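Local coordinates for protein N-(5'-phosphoribosyl)anthranilate isomerase (Jonesia denitrificans, PDB 4WUI) that probably catalyses the isomerisation of N-(5-phospho-beta-D-ribosyl)anthranilate to 1-(2-carboxyphenylamino)-1-deoxy-D-ribulose 5-phosphate, a step of tryptophan biosynthesis, at residues I17-A22 with K188-I193; I28-A33 with S46-T51; S36-T41 with G180-P185; T58-A63 with L71-S76. All blocks are in the same frame, centred on the assembly; numbering follows the deposited sequence. Where two conformers were deposited one is given.

Contact 1 of 4, residues I17-A22 with K188-I193; sequences IDAAQA and KDPAKI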
loop_
_atom_site.group_PDB
_atom_site.type_symbol
_atom_site.label_atom_id
_atom_site.label_comp_id
_atom_site.label_asym_id
_atom_site.label_seq_id
_atom_site.Cartn_x
_atom_site.Cartn_y
_atom_site.Cartn_z
ATOM N N ILE A 17 -8.162 -1.028 12.375
ATOM C CA ILE A 17 -9.047 -0.234 11.533
ATOM C C ILE A 17 -9.476 1.021 12.269
ATOM O O ILE A 17 -9.486 2.110 11.662
ATOM C CB ILE A 17 -10.270 -1.044 11.049
ATOM C CG1 ILE A 17 -9.811 -2.144 10.062
ATOM C CG2 ILE A 17 -11.310 -0.137 10.401
ATOM C CD1 ILE A 17 -10.910 -3.076 9.609
ATOM N N ASP A 18 -9.829 0.903 13.552
ATOM C CA ASP A 18 -10.244 2.062 14.305
ATOM C C ASP A 18 -9.151 3.126 14.327
ATOM O O ASP A 18 -9.438 4.332 14.197
ATOM C CB ASP A 18 -10.574 1.658 15.759
ATOM C CG ASP A 18 -11.871 0.899 15.895
ATOM O OD1 ASP A 18 -12.662 0.909 14.938
ATOM O OD2 ASP A 18 -12.087 0.301 16.972
ATOM N N ALA A 19 -7.902 2.710 14.502
ATOM C CA ALA A 19 -6.791 3.667 14.512
ATOM C C ALA A 19 -6.620 4.313 13.141
ATOM O O ALA A 19 -6.336 5.513 13.031
ATOM C CB ALA A 19 -5.517 2.976 14.944
ATOM N N ALA A 20 -6.747 3.529 12.087
ATOM C CA ALA A 20 -6.623 4.060 10.738
ATOM C C ALA A 20 -7.734 5.086 10.441
ATOM O O ALA A 20 -7.472 6.125 9.822
ATOM C CB ALA A 20 -6.651 2.915 9.754
ATOM N N GLN A 21 -8.974 4.815 10.884
ATOM C CA GLN A 21 -10.085 5.756 10.694
ATOM C C GLN A 21 -9.842 7.013 11.526
ATOM O O GLN A 21 -10.133 8.120 11.081
ATOM C CB GLN A 21 -11.450 5.140 11.074
ATOM C CG GLN A 21 -11.933 3.918 10.222
ATOM C CD GLN A 21 -12.855 4.194 8.992
ATOM O OE1 GLN A 21 -13.507 3.257 8.523
ATOM N NE2 GLN A 21 -12.857 5.407 8.437
ATOM N N ALA A 22 -9.349 6.858 12.755
ATOM C CA ALA A 22 -9.115 8.006 13.620
ATOM C C ALA A 22 -8.025 8.923 13.061
ATOM O O ALA A 22 -8.059 10.128 13.288
ATOM C CB ALA A 22 -8.768 7.557 15.029
ATOM N N LYS A 188 -1.073 -4.487 13.834
ATOM C CA LYS A 188 -0.870 -3.045 13.680
ATOM C C LYS A 188 -1.034 -2.372 15.036
ATOM O O LYS A 188 -1.905 -2.728 15.836
ATOM C CB LYS A 188 -1.789 -2.456 12.625
ATOM C CG LYS A 188 -1.076 -2.202 11.311
ATOM C CD LYS A 188 -0.603 -3.473 10.638
ATOM C CE LYS A 188 0.239 -3.179 9.414
ATOM N NZ LYS A 188 0.656 -4.419 8.733
ATOM N N ASP A 189 -0.191 -1.374 15.279
ATOM C CA ASP A 189 -0.098 -0.670 16.550
ATOM C C ASP A 189 -0.765 0.699 16.396
ATOM O O ASP A 189 -0.245 1.539 15.665
ATOM C CB ASP A 189 1.397 -0.511 16.877
ATOM C CG ASP A 189 1.652 0.155 18.221
ATOM O OD1 ASP A 189 0.789 0.917 18.694
ATOM O OD2 ASP A 189 2.719 -0.086 18.836
ATOM N N PRO A 190 -1.898 0.953 17.090
ATOM C CA PRO A 190 -2.559 2.255 16.925
ATOM C C PRO A 190 -1.641 3.457 17.144
ATOM O O PRO A 190 -1.750 4.427 16.406
ATOM C CB PRO A 190 -3.678 2.193 17.983
ATOM C CG PRO A 190 -4.046 0.734 18.017
ATOM C CD PRO A 190 -2.691 0.046 17.950
ATOM N N ALA A 191 -0.781 3.408 18.157
ATOM C CA ALA A 191 0.084 4.556 18.413
ATOM C C ALA A 191 1.030 4.810 17.244
ATOM O O ALA A 191 1.315 5.967 16.926
ATOM C CB ALA A 191 0.862 4.362 19.699
ATOM N N LYS A 192 1.554 3.751 16.642
ATOM C CA LYS A 192 2.437 3.921 15.498
ATOM C C LYS A 192 1.686 4.443 14.282
ATOM O O LYS A 192 2.242 5.232 13.514
ATOM C CB LYS A 192 3.196 2.640 15.152
ATOM C CG LYS A 192 4.216 2.245 16.208
ATOM C CD LYS A 192 4.972 1.017 15.782
ATOM C CE LYS A 192 6.040 0.634 16.766
ATOM N NZ LYS A 192 6.872 -0.457 16.210
ATOM N N ILE A 193 0.458 3.979 14.057
ATOM C CA ILE A 193 -0.339 4.520 12.958
ATOM C C ILE A 193 -0.540 6.008 13.132
ATOM O O ILE A 193 -0.347 6.790 12.202
ATOM C CB ILE A 193 -1.692 3.756 12.833
ATOM C CG1 ILE A 193 -1.450 2.321 12.308
ATOM C CG2 ILE A 193 -2.665 4.498 11.931
ATOM C CD1 ILE A 193 -2.670 1.428 12.423
#
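A19 presents its methyl group to the first turn of the helix that starts at P190. Its CB lies 3.6 Å from P190 CB and at the same distance from P190 CA, so it packs against the root of the proline ring, while P190 CG stands further off, 4.1 Å from A19 CB. The ring thus covers one flank of the alanine. I193, one turn later, packs beside it: CD1 meets the A19 methyl and CG2 the A19 backbone. With chi1 at -70°, CG2 is anti to the backbone N and settles 4.0 Å from A19 O. CG1 falls beside the backbone N, and the extended second torsion (168°) carries CD1 to 4.1 Å from A19 CB. The same CG2 approaches A20 CA at 4.2 Å, whereas the A20 methyl turns to I28 and V25. In the TIM barrel, helix 14-22 is the first of the outer shell and helix 190-204 the last, so this pairing closes the ring of helices around the sheet. H15, a turn before A19, also touches P190. The two backbones come within 5.1 Å at the CA atoms of A19 and P190, a closeness that the small alanine side chain permits. The contact between the segments is built from apolar side-chain atoms laid against each other and against backbone, which implies that the first and last helices are held together here by van der Waals packing and shape rather than by directional bonds.

Contact 2 of 4, residues I28-A33 with S46-T51; sequences IGFVHA and STLTAT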
loop_
_atom_site.group_PDB
_atom_site.type_symbol
_atom_site.label_atom_id
_atom_site.label_comp_id
_atom_site.label_asym_id
_atom_site.label_seq_id
_atom_site.Cartn_x
_atom_site.Cartn_y
_atom_site.Cartn_z
ATOM N N ILE A 28 -6.760 1.347 3.274
ATOM C CA ILE A 28 -6.413 0.212 4.129
ATOM C C ILE A 28 -6.271 -1.005 3.241
ATOM O O ILE A 28 -7.176 -1.305 2.435
ATOM C CB ILE A 28 -7.502 -0.067 5.201
ATOM C CG1 ILE A 28 -7.511 1.033 6.247
ATOM C CG2 ILE A 28 -7.291 -1.445 5.823
ATOM C CD1 ILE A 28 -8.741 1.005 7.199
ATOM N N GLY A 29 -5.149 -1.714 3.371
ATOM C CA GLY A 29 -4.938 -2.974 2.692
ATOM C C GLY A 29 -5.206 -4.190 3.557
ATOM O O GLY A 29 -4.815 -4.243 4.708
ATOM N N PHE A 30 -5.858 -5.167 2.944
ATOM C CA PHE A 30 -6.134 -6.486 3.521
ATOM C C PHE A 30 -5.397 -7.499 2.661
ATOM O O PHE A 30 -5.675 -7.617 1.457
ATOM C CB PHE A 30 -7.638 -6.761 3.522
ATOM C CG PHE A 30 -8.426 -5.775 4.344
ATOM C CD1 PHE A 30 -8.177 -5.615 5.710
ATOM C CD2 PHE A 30 -9.429 -5.002 3.778
ATOM C CE1 PHE A 30 -8.910 -4.696 6.459
ATOM C CE2 PHE A 30 -10.142 -4.081 4.558
ATOM C CZ PHE A 30 -9.878 -3.944 5.882
ATOM N N VAL A 31 -4.444 -8.190 3.267
ATOM C CA VAL A 31 -3.572 -9.095 2.549
ATOM C C VAL A 31 -4.159 -10.495 2.486
ATOM O O VAL A 31 -4.555 -11.061 3.503
ATOM C CB VAL A 31 -2.188 -9.117 3.210
ATOM C CG1 VAL A 31 -1.295 -10.235 2.660
ATOM C CG2 VAL A 31 -1.524 -7.770 3.082
ATOM N N HIS A 32 -4.202 -11.050 1.275
ATOM C CA HIS A 32 -4.555 -12.419 1.037
ATOM C C HIS A 32 -3.374 -13.031 0.317
ATOM O O HIS A 32 -3.169 -12.783 -0.867
ATOM C CB HIS A 32 -5.812 -12.526 0.188
ATOM C CG HIS A 32 -6.244 -13.926 -0.048
ATOM N ND1 HIS A 32 -6.876 -14.707 0.902
ATOM C CD2 HIS A 32 -6.141 -14.685 -1.153
ATOM C CE1 HIS A 32 -7.124 -15.898 0.393
ATOM N NE2 HIS A 32 -6.685 -15.912 -0.851
ATOM N N ALA A 33 -2.549 -13.736 1.082
ATOM C CA ALA A 33 -1.230 -14.217 0.624
ATOM C C ALA A 33 -0.777 -15.183 1.700
ATOM O O ALA A 33 -0.270 -14.769 2.734
ATOM C CB ALA A 33 -0.234 -13.080 0.487
ATOM N N SER A 46 -13.930 -10.212 3.989
ATOM C CA SER A 46 -15.262 -9.712 3.747
ATOM C C SER A 46 -15.781 -8.949 4.970
ATOM O O SER A 46 -16.248 -7.805 4.840
ATOM C CB SER A 46 -16.176 -10.860 3.386
ATOM O OG SER A 46 -15.834 -11.395 2.118
ATOM N N THR A 47 -15.711 -9.525 6.163
ATOM C CA THR A 47 -16.252 -8.797 7.301
ATOM C C THR A 47 -15.450 -7.531 7.592
ATOM O O THR A 47 -16.042 -6.475 7.874
ATOM C CB THR A 47 -16.392 -9.627 8.573
ATOM O OG1 THR A 47 -15.092 -9.972 9.038
ATOM C CG2 THR A 47 -17.249 -10.870 8.368
ATOM N N LEU A 48 -14.133 -7.606 7.498
ATOM C CA LEU A 48 -13.310 -6.432 7.780
ATOM C C LEU A 48 -13.646 -5.290 6.816
ATOM O O LEU A 48 -13.812 -4.127 7.213
ATOM C CB LEU A 48 -11.833 -6.782 7.664
ATOM C CG LEU A 48 -11.230 -7.548 8.849
ATOM C CD1 LEU A 48 -9.940 -8.238 8.441
ATOM C CD2 LEU A 48 -11.012 -6.668 10.066
ATOM N N THR A 49 -13.747 -5.616 5.536
ATOM C CA THR A 49 -14.008 -4.623 4.520
ATOM C C THR A 49 -15.313 -3.900 4.772
ATOM O O THR A 49 -15.403 -2.685 4.593
ATOM C CB THR A 49 -14.010 -5.277 3.119
ATOM O OG1 THR A 49 -12.689 -5.762 2.832
ATOM C CG2 THR A 49 -14.421 -4.351 2.008
ATOM N N ALA A 50 -16.330 -4.639 5.212
ATOM C CA ALA A 50 -17.644 -4.071 5.421
ATOM C C ALA A 50 -17.665 -3.086 6.575
ATOM O O ALA A 50 -18.576 -2.281 6.665
ATOM C CB ALA A 50 -18.661 -5.172 5.658
ATOM N N THR A 51 -16.674 -3.128 7.457
ATOM C CA THR A 51 -16.644 -2.198 8.594
ATOM C C THR A 51 -16.000 -0.855 8.250
ATOM O O THR A 51 -16.091 0.055 9.045
ATOM C CB THR A 51 -15.895 -2.771 9.810
ATOM O OG1 THR A 51 -14.486 -2.819 9.579
ATOM C CG2 THR A 51 -16.408 -4.169 10.190
#
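The ring of F30 reaches outward from the barrel strand and meets L48 and T49 of helix 42-50. Apolar contact dominates. L48 CB sits over one face of the ring as a CH-pi contact, 4.2 Å from the F30 ring centroid and 27° off the ring normal. Its nearest ring atom is F30 CE1, at 3.8 Å, and L48 CD1 lies on the same side, above the rim, 4.2 Å from F30 CD1 and CE1. The opposite face is taken by a residue of the strand itself: I28 CG2 lies 3.5 Å above the F30 ring plane, offset toward the rim, so the phenyl group is clasped between strand and helix. Strand 27-32 and helix 42-50 are the first two elements of a beta-alpha-beta unit of the TIM barrel, completed by strand 57-62, and F30 fills the layer between sheet and helix together with I17 of the preceding helix. Replacing F30 by alanine is likely to open a gap beneath L48 and T49 and to take from I28 CG2 the surface it rests on. One polar atom touches the ring: T49 OG1 comes obliquely to it, 3.5 Å from F30 CD2, on the same side as L48; with chi1 at -65° the hydroxyl stands beside its backbone N, where it bonds to I45 O one turn back. Within 46-51 itself, L48 O takes two donors, the backbone N of T51 at 3.0 Å and the T51 OG1 hydroxyl at 2.8 Å, the latter on a lone pair in the carbonyl plane.

Contact 3 of 4, residues S36-T41 with G180-P185; sequences SPRHLT and GVESAP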
loop_
_atom_site.group_PDB
_atom_site.type_symbol
_atom_site.label_atom_id
_atom_site.label_comp_id
_atom_site.label_asym_id
_atom_site.label_seq_id
_atom_site.Cartn_x
_atom_site.Cartn_y
_atom_site.Cartn_z
ATOM N N SER A 36 2.324 -14.828 3.918
ATOM C CA SER A 36 2.528 -13.595 4.695
ATOM C C SER A 36 1.975 -13.738 6.093
ATOM O O SER A 36 0.893 -14.309 6.287
ATOM C CB SER A 36 1.776 -12.443 4.035
ATOM O OG SER A 36 1.735 -11.295 4.869
ATOM N N PRO A 37 2.642 -13.125 7.078
ATOM C CA PRO A 37 2.069 -13.100 8.428
ATOM C C PRO A 37 0.826 -12.217 8.535
ATOM O O PRO A 37 0.144 -12.278 9.555
ATOM C CB PRO A 37 3.192 -12.533 9.290
ATOM C CG PRO A 37 3.978 -11.665 8.344
ATOM C CD PRO A 37 3.943 -12.440 7.026
ATOM N N ARG A 38 0.548 -11.409 7.520
ATOM C CA ARG A 38 -0.640 -10.566 7.480
ATOM C C ARG A 38 -1.810 -11.232 6.759
ATOM O O ARG A 38 -2.851 -10.608 6.580
ATOM C CB ARG A 38 -0.287 -9.201 6.861
ATOM C CG ARG A 38 0.758 -8.459 7.658
ATOM C CD ARG A 38 2.047 -8.294 6.935
ATOM N NE ARG A 38 3.080 -7.740 7.783
ATOM C CZ ARG A 38 4.353 -8.053 7.661
ATOM N NH1 ARG A 38 4.776 -8.835 6.681
ATOM N NH2 ARG A 38 5.204 -7.579 8.534
ATOM N N HIS A 39 -1.669 -12.503 6.379
ATOM C CA HIS A 39 -2.685 -13.222 5.614
ATOM C C HIS A 39 -4.052 -13.237 6.283
ATOM O O HIS A 39 -4.159 -13.526 7.480
ATOM C CB HIS A 39 -2.231 -14.658 5.392
ATOM C CG HIS A 39 -3.214 -15.495 4.620
ATOM N ND1 HIS A 39 -3.558 -15.229 3.305
ATOM C CD2 HIS A 39 -3.937 -16.578 5.007
ATOM C CE1 HIS A 39 -4.448 -16.136 2.928
ATOM N NE2 HIS A 39 -4.697 -16.955 3.938
ATOM N N LEU A 40 -5.081 -13.045 5.477
ATOM C CA LEU A 40 -6.471 -13.149 5.873
ATOM C C LEU A 40 -7.219 -14.071 4.920
ATOM O O LEU A 40 -7.000 -14.055 3.703
ATOM C CB LEU A 40 -7.142 -11.770 5.841
ATOM C CG LEU A 40 -6.573 -10.734 6.804
ATOM C CD1 LEU A 40 -7.055 -9.334 6.376
ATOM C CD2 LEU A 40 -6.951 -11.026 8.222
ATOM N N THR A 41 -8.145 -14.833 5.466
ATOM C CA THR A 41 -9.016 -15.688 4.657
ATOM C C THR A 41 -10.148 -14.856 4.043
ATOM O O THR A 41 -10.450 -13.767 4.503
ATOM C CB THR A 41 -9.662 -16.770 5.517
ATOM O OG1 THR A 41 -10.599 -16.151 6.410
ATOM C CG2 THR A 41 -8.632 -17.583 6.299
ATOM N N GLY A 180 6.399 -0.945 9.426
ATOM C CA GLY A 180 6.801 0.164 10.268
ATOM C C GLY A 180 5.757 0.662 11.227
ATOM O O GLY A 180 6.080 1.496 12.075
ATOM N N VAL A 181 4.525 0.172 11.109
ATOM C CA VAL A 181 3.481 0.518 12.073
ATOM C C VAL A 181 2.954 -0.704 12.825
ATOM O O VAL A 181 1.856 -0.682 13.355
ATOM C CB VAL A 181 2.331 1.358 11.455
ATOM C CG1 VAL A 181 2.861 2.725 11.026
ATOM C CG2 VAL A 181 1.643 0.661 10.293
ATOM N N GLU A 182 3.768 -1.751 12.890
ATOM C CA GLU A 182 3.437 -2.979 13.599
ATOM C C GLU A 182 4.122 -3.060 14.941
ATOM O O GLU A 182 5.252 -2.649 15.102
ATOM C CB GLU A 182 3.877 -4.199 12.793
ATOM C CG GLU A 182 2.959 -4.447 11.631
ATOM C CD GLU A 182 3.289 -5.652 10.783
ATOM O OE1 GLU A 182 4.438 -6.135 10.823
ATOM O OE2 GLU A 182 2.373 -6.145 10.072
ATOM N N SER A 183 3.437 -3.676 15.897
ATOM C CA SER A 183 4.065 -4.150 17.120
ATOM C C SER A 183 4.572 -5.590 16.976
ATOM O O SER A 183 5.448 -6.016 17.720
ATOM C CB SER A 183 3.082 -4.068 18.289
ATOM O OG SER A 183 1.889 -4.769 18.024
ATOM N N ALA A 184 4.012 -6.337 16.037
ATOM C CA ALA A 184 4.438 -7.694 15.705
ATOM C C ALA A 184 3.881 -7.946 14.308
ATOM O O ALA A 184 2.976 -7.255 13.873
ATOM C CB ALA A 184 3.856 -8.698 16.718
ATOM N N PRO A 185 4.388 -8.955 13.581
ATOM C CA PRO A 185 3.869 -9.176 12.226
ATOM C C PRO A 185 2.395 -9.482 12.258
ATOM O O PRO A 185 1.941 -10.336 13.029
ATOM C CB PRO A 185 4.694 -10.352 11.718
ATOM C CG PRO A 185 5.978 -10.247 12.501
ATOM C CD PRO A 185 5.561 -9.784 13.866
#
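E182 OE2 is gripped by several donors: R38 NE at 2.9 Å, and beyond the two segments the ammonium of K188 and the backbone N of G186. The other carboxylate oxygen, OE1, receives R38 NH2 at 2.8 Å. Arginine and glutamate therefore meet side-on in a two-pronged salt bridge, each oxygen met on its syn side, with both bonds nearly straight and the two planes only 17° apart. A bend at chi2 (114°) swings the R38 guanidinium across to the extended glutamate. Both segments belong to loops that follow barrel strands, 27-32 and 174-177, and so lie at the C-terminal mouth of the TIM barrel, where active sites of this fold are found; a bound citrate lies about 6 Å from the R38 side chain. A glutamine in place of E182 would probably weaken the grip and leave the charges of R38 and K188 without their shared counterion. Two prolines pack together over one face of the R38 guanidinium: P37 CB meets P185 CB at 3.6 Å, and P37 CG lies 3.3 Å above the guanidinium plane. S36 OG accepts from R38 N, an ST turn at the start of a type I beta turn.

Contact 4 of 4, residues T58-A63 with L71-S76; sequences TVLVVA and LALAES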
loop_
_atom_site.group_PDB
_atom_site.type_symbol
_atom_site.label_atom_id
_atom_site.label_comp_id
_atom_site.label_asym_id
_atom_site.label_seq_id
_atom_site.Cartn_x
_atom_site.Cartn_y
_atom_site.Cartn_z
ATOM N N THR A 58 -10.640 0.613 0.352
ATOM C CA THR A 58 -10.227 -0.711 0.776
ATOM C C THR A 58 -9.520 -1.417 -0.380
ATOM O O THR A 58 -9.945 -1.343 -1.531
ATOM C CB THR A 58 -11.437 -1.511 1.262
ATOM O OG1 THR A 58 -12.397 -1.592 0.209
ATOM C CG2 THR A 58 -12.044 -0.915 2.520
ATOM N N VAL A 59 -8.438 -2.116 -0.050
ATOM C CA VAL A 59 -7.563 -2.698 -1.039
ATOM C C VAL A 59 -7.323 -4.157 -0.701
ATOM O O VAL A 59 -6.840 -4.477 0.386
ATOM C CB VAL A 59 -6.209 -1.943 -1.088
ATOM C CG1 VAL A 59 -5.349 -2.486 -2.221
ATOM C CG2 VAL A 59 -6.409 -0.436 -1.210
ATOM N N LEU A 60 -7.645 -5.047 -1.635
ATOM C CA LEU A 60 -7.278 -6.457 -1.541
ATOM C C LEU A 60 -5.891 -6.601 -2.125
ATOM O O LEU A 60 -5.665 -6.257 -3.288
ATOM C CB LEU A 60 -8.266 -7.332 -2.309
ATOM C CG LEU A 60 -7.889 -8.798 -2.403
ATOM C CD1 LEU A 60 -7.912 -9.449 -1.009
ATOM C CD2 LEU A 60 -8.810 -9.545 -3.324
ATOM N N VAL A 61 -4.959 -7.118 -1.319
ATOM C CA VAL A 61 -3.568 -7.254 -1.730
ATOM C C VAL A 61 -3.241 -8.728 -1.910
ATOM O O VAL A 61 -3.340 -9.498 -0.956
ATOM C CB VAL A 61 -2.629 -6.612 -0.678
ATOM C CG1 VAL A 61 -1.203 -6.745 -1.087
ATOM C CG2 VAL A 61 -3.001 -5.162 -0.421
ATOM N N VAL A 62 -2.899 -9.134 -3.135
ATOM C CA VAL A 62 -2.588 -10.517 -3.447
ATOM C C VAL A 62 -1.182 -10.649 -4.018
ATOM O O VAL A 62 -0.584 -9.689 -4.513
ATOM C CB VAL A 62 -3.619 -11.128 -4.433
ATOM C CG1 VAL A 62 -4.972 -11.256 -3.766
ATOM C CG2 VAL A 62 -3.727 -10.277 -5.705
ATOM N N ALA A 63 -0.665 -11.866 -3.960
ATOM C CA ALA A 63 0.695 -12.164 -4.396
ATOM C C ALA A 63 0.802 -13.430 -5.239
ATOM O O ALA A 63 1.494 -13.438 -6.252
ATOM C CB ALA A 63 1.625 -12.270 -3.186
ATOM N N LEU A 71 -9.500 -11.845 -8.940
ATOM C CA LEU A 71 -10.621 -11.032 -9.387
ATOM C C LEU A 71 -11.907 -11.438 -8.693
ATOM O O LEU A 71 -12.674 -10.601 -8.224
ATOM C CB LEU A 71 -10.768 -11.141 -10.900
ATOM C CG LEU A 71 -9.762 -10.331 -11.698
ATOM C CD1 LEU A 71 -9.737 -10.815 -13.140
ATOM C CD2 LEU A 71 -10.093 -8.845 -11.633
ATOM N N ALA A 72 -12.160 -12.742 -8.630
ATOM C CA ALA A 72 -13.365 -13.240 -7.968
ATOM C C ALA A 72 -13.389 -12.817 -6.500
ATOM O O ALA A 72 -14.446 -12.445 -5.966
ATOM C CB ALA A 72 -13.465 -14.750 -8.103
ATOM N N LEU A 73 -12.223 -12.874 -5.852
ATOM C CA LEU A 73 -12.130 -12.495 -4.441
ATOM C C LEU A 73 -12.311 -10.981 -4.256
ATOM O O LEU A 73 -12.963 -10.536 -3.304
ATOM C CB LEU A 73 -10.777 -12.931 -3.890
ATOM C CG LEU A 73 -10.573 -12.713 -2.388
ATOM C CD1 LEU A 73 -11.613 -13.453 -1.573
ATOM C CD2 LEU A 73 -9.185 -13.186 -2.018
ATOM N N ALA A 74 -11.789 -10.176 -5.170
ATOM C CA ALA A 74 -12.020 -8.744 -5.098
ATOM C C ALA A 74 -13.493 -8.437 -5.189
ATOM O O ALA A 74 -14.015 -7.592 -4.453
ATOM C CB ALA A 74 -11.252 -8.019 -6.196
ATOM N N GLU A 75 -14.193 -9.103 -6.106
ATOM C CA GLU A 75 -15.624 -8.888 -6.233
ATOM C C GLU A 75 -16.368 -9.328 -4.970
ATOM O O GLU A 75 -17.155 -8.567 -4.406
ATOM C CB GLU A 75 -16.161 -9.636 -7.452
ATOM C CG GLU A 75 -15.641 -9.116 -8.788
ATOM C CD GLU A 75 -16.224 -7.762 -9.190
ATOM O OE1 GLU A 75 -15.778 -7.219 -10.222
ATOM O OE2 GLU A 75 -17.133 -7.249 -8.494
ATOM N N SER A 76 -16.104 -10.541 -4.497
ATOM C CA SER A 76 -16.904 -11.079 -3.399
ATOM C C SER A 76 -16.692 -10.349 -2.088
ATOM O O SER A 76 -17.622 -10.212 -1.300
ATOM C CB SER A 76 -16.653 -12.562 -3.249
ATOM O OG SER A 76 -15.376 -12.841 -2.756
#
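Both leucines at this contact have the same side-chain shape: in L60 (chi1 174°) and in L73 (chi1 -175°) CG is anti to the backbone N, and a second torsion near 60° then turns the branches across. The two side chains cross at about a right angle. L60 CD2 does most of the touching: it lies 3.7 Å from L73 CG and 3.9 Å from L73 CD2, while the second L60 methyl, CD1, reaches L73 CD2 at 4.1 Å. The same CD2 nestles against the helix backbone, 3.6 Å from A74 N, and 4.1 Å from the A74 CB methyl. Strand 57-62 and helix 67-77 belong to a beta-alpha-beta unit of the TIM barrel, which strand 81-84 completes, and L60 points outward from the strand and carries most of the contact with this helix. A74, without a longer side chain, lets the helix come down close to the strand, the CA atoms of L60 and A74 standing 6.4 Å apart. H32, from the neighbouring strand 27-32, packs against both leucines, while L73 passes within about 5 Å of a bound citrate.

How the contacts relate
All four contacts belong to one TIM barrel. Contacts 2 and 4 are consecutive strand-helix packings with centres 9 Å apart, joined through neighbouring strands (F30 N to V59 O, 2.8 Å) and by H32 CD2 against L73 CD2 at 3.5 Å. H32 NE2 also bonds to the citrate, probably from the crystallisation liquor, which lies on the C-terminal side of the strands, about 6 Å from the R38 side chain of contact 3 and about 5 Å from that of L73. Contact 3 touches contact 2 where A33 N meets H39 ND1. Contact 1 is tied to contact 3 through K188 NZ and E182 OE2 (2.8 Å), and to contact 2 by I17 CD1 on L48 CD2. Contacts 1 and 4, centres 22 Å apart, do not touch.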